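Local coordinates for protein phosphatidylinositol-specific phospholipase C1 (Streptomyces antibioticus, PDB 3H4X) that belongs to the phosphatidylinositol-specific phospholipase C family and folds as a single-chain barrel of mainly parallel strands surrounded by helices, at residues A[38-43]-A[60-65]. Numbering follows the deposited sequence.
Sequences NAYEKE and ELDLWS. With EOH (ethanol), chain T.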
loop_
_atom_site.group_PDB
_atom_site.type_symbol
_atom_site.label_atom_id
_atom_site.label_comp_id
_atom_site.label_asym_id
_atom_site.label_seq_id
_atom_site.Cartn_x
_atom_site.Cartn_y
_atom_site.Cartn_z
ATOM N N ASN A 38 -7.414 1.540 -6.983
ATOM C CA ASN A 38 -7.167 1.904 -8.383
ATOM C C ASN A 38 -7.125 3.415 -8.622
ATOM O O ASN A 38 -7.833 3.942 -9.484
ATOM C CB ASN A 38 -8.216 1.264 -9.296
ATOM C CG ASN A 38 -7.921 -0.187 -9.596
ATOM O OD1 ASN A 38 -7.097 -0.820 -8.939
ATOM N ND2 ASN A 38 -8.594 -0.722 -10.607
ATOM N N ALA A 39 -6.267 4.095 -7.865
ATOM C CA ALA A 39 -6.195 5.555 -7.863
ATOM C C ALA A 39 -5.536 6.128 -9.119
ATOM O O ALA A 39 -5.554 7.340 -9.339
ATOM C CB ALA A 39 -5.461 6.030 -6.620
ATOM N N TYR A 40 -4.964 5.248 -9.933
ATOM C CA TYR A 40 -4.276 5.637 -11.162
ATOM C C TYR A 40 -5.247 5.696 -12.341
ATOM O O TYR A 40 -4.848 6.008 -13.461
ATOM C CB TYR A 40 -3.179 4.614 -11.479
ATOM C CG TYR A 40 -3.760 3.235 -11.672
ATOM C CD1 TYR A 40 -4.190 2.817 -12.920
ATOM C CD2 TYR A 40 -3.940 2.380 -10.596
ATOM C CE1 TYR A 40 -4.756 1.571 -13.101
ATOM C CE2 TYR A 40 -4.505 1.130 -10.759
ATOM C CZ TYR A 40 -4.913 0.730 -12.022
ATOM O OH TYR A 40 -5.488 -0.504 -12.234
ATOM N N GLU A 41 -6.515 5.386 -12.098
ATOM C CA GLU A 41 -7.496 5.374 -13.180
ATOM C C GLU A 41 -8.009 6.775 -13.496
ATOM O O GLU A 41 -8.463 7.500 -12.612
ATOM C CB GLU A 41 -8.652 4.427 -12.858
ATOM C CG GLU A 41 -8.226 2.968 -12.845
ATOM C CD GLU A 41 -9.392 2.009 -12.831
ATOM O OE1 GLU A 41 -10.350 2.243 -12.064
ATOM O OE2 GLU A 41 -9.344 1.018 -13.589
ATOM N N LYS A 42 -7.940 7.138 -14.772
ATOM C CA LYS A 42 -8.320 8.473 -15.216
ATOM C C LYS A 42 -9.780 8.803 -14.887
ATOM O O LYS A 42 -10.127 9.964 -14.678
ATOM C CB LYS A 42 -8.035 8.627 -16.714
ATOM C CG LYS A 42 -6.544 8.638 -17.047
ATOM C CD LYS A 42 -6.273 8.507 -18.544
ATOM C CE LYS A 42 -6.365 7.062 -19.011
ATOM N NZ LYS A 42 -5.957 6.915 -20.437
ATOM N N GLU A 43 -10.623 7.777 -14.824
ATOM C CA GLU A 43 -12.036 7.959 -14.494
ATOM C C GLU A 43 -12.238 8.451 -13.061
ATOM O O GLU A 43 -13.217 9.140 -12.765
ATOM C CB GLU A 43 -12.803 6.654 -14.714
ATOM C CG GLU A 43 -14.293 6.735 -14.434
ATOM C CD GLU A 43 -14.976 5.386 -14.549
ATOM O OE1 GLU A 43 -14.272 4.355 -14.497
ATOM O OE2 GLU A 43 -16.218 5.355 -14.689
ATOM N N GLU A 60 -3.983 3.117 -4.298
ATOM C CA GLU A 60 -3.608 1.810 -4.810
ATOM C C GLU A 60 -3.237 1.854 -6.288
ATOM O O GLU A 60 -3.892 2.529 -7.090
ATOM C CB GLU A 60 -4.736 0.824 -4.551
ATOM C CG GLU A 60 -4.396 -0.613 -4.858
ATOM C CD GLU A 60 -5.551 -1.532 -4.545
ATOM O OE1 GLU A 60 -6.593 -1.031 -4.067
ATOM O OE2 GLU A 60 -5.421 -2.749 -4.774
ATOM N N LEU A 61 -2.172 1.126 -6.619
ATOM C CA LEU A 61 -1.613 1.047 -7.967
ATOM C C LEU A 61 -1.474 -0.406 -8.389
ATOM O O LEU A 61 -1.051 -1.246 -7.591
ATOM C CB LEU A 61 -0.210 1.654 -7.991
ATOM C CG LEU A 61 -0.033 3.111 -7.591
ATOM C CD1 LEU A 61 1.430 3.508 -7.657
ATOM C CD2 LEU A 61 -0.869 4.001 -8.488
ATOM N N ASP A 62 -1.796 -0.689 -9.650
ATOM C CA ASP A 62 -1.610 -2.017 -10.240
ATOM C C ASP A 62 -0.407 -1.989 -11.178
ATOM O O ASP A 62 -0.394 -1.218 -12.143
ATOM C CB ASP A 62 -2.855 -2.436 -11.026
ATOM C CG ASP A 62 -4.058 -2.690 -10.138
ATOM O OD1 ASP A 62 -3.880 -3.130 -8.983
ATOM O OD2 ASP A 62 -5.193 -2.460 -10.598
ATOM N N LEU A 63 0.596 -2.818 -10.891
ATOM C CA LEU A 63 1.822 -2.878 -11.685
ATOM C C LEU A 63 1.990 -4.229 -12.347
ATOM O O LEU A 63 1.592 -5.260 -11.805
ATOM C CB LEU A 63 3.057 -2.630 -10.820
ATOM C CG LEU A 63 3.206 -1.264 -10.167
ATOM C CD1 LEU A 63 4.578 -1.162 -9.516
ATOM C CD2 LEU A 63 2.989 -0.135 -11.168
ATOM N N TRP A 64 2.628 -4.213 -13.510
ATOM C CA TRP A 64 2.927 -5.430 -14.255
ATOM C C TRP A 64 4.425 -5.512 -14.519
ATOM O O TRP A 64 5.012 -4.572 -15.063
ATOM C CB TRP A 64 2.172 -5.445 -15.582
ATOM C CG TRP A 64 0.691 -5.339 -15.435
ATOM C CD1 TRP A 64 -0.027 -4.223 -15.106
ATOM C CD2 TRP A 64 -0.263 -6.386 -15.632
ATOM N NE1 TRP A 64 -1.369 -4.518 -15.074
ATOM C CE2 TRP A 64 -1.540 -5.839 -15.397
ATOM C CE3 TRP A 64 -0.161 -7.736 -15.982
ATOM C CZ2 TRP A 64 -2.705 -6.594 -15.503
ATOM C CZ3 TRP A 64 -1.320 -8.481 -16.088
ATOM C CH2 TRP A 64 -2.574 -7.910 -15.848
ATOM N N SER A 65 5.034 -6.632 -14.139
ATOM C CA SER A 65 6.476 -6.818 -14.290
ATOM C C SER A 65 6.847 -7.763 -15.423
ATOM O O SER A 65 8.006 -7.806 -15.831
ATOM C CB SER A 65 7.093 -7.395 -13.012
ATOM O OG SER A 65 6.669 -6.728 -11.843
HETATM C C1 EOH T . -6.685 -6.247 -2.482
HETATM C C2 EOH T . -7.381 -7.379 -3.234
HETATM O O EOH T . -6.970 -4.971 -3.020
#
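Tyr40 turns the CD2-CE2 edge of its ring to residues 60-62, and Tyr40 OH donates a hydrogen bond to Asp62 OD2 (2.6 Å). The oxygen is met on its anti side, 29° out of the carboxylate plane, with ring and carboxylate planes 68° apart. Tyrosine suits this place because it pairs a polar end with a flat apolar body. Tyr40 CG sits between the backbone N and the carbonyl carbon (chi1 60°), which brings the ring to the strand: Glu60 O lies at its edge, 3.5 Å from Tyr40 CD2, while Tyr40 CB packs 3.8 Å from Leu61 CD2. Beside it, Ala39 N donates to Glu60 O at 2.9 Å, its small methyl letting the backbones approach. Asn38 to Glu41 form a type I turn, which carries the loop off the end of strand 31-36, a parallel neighbour of strand 58-64. The tight part is thus residues 38-40 against 60-62. Beyond it the loop diverges: Glu41 is partly exposed, its carboxylate salt-bridged to Lys44, and Lys42, also partly exposed, pairs with Asp101 in an acetyl-group pocket. Together the two hydrogen bonds hold the buried loop against the strand and fix the position of the tyrosine hydroxyl.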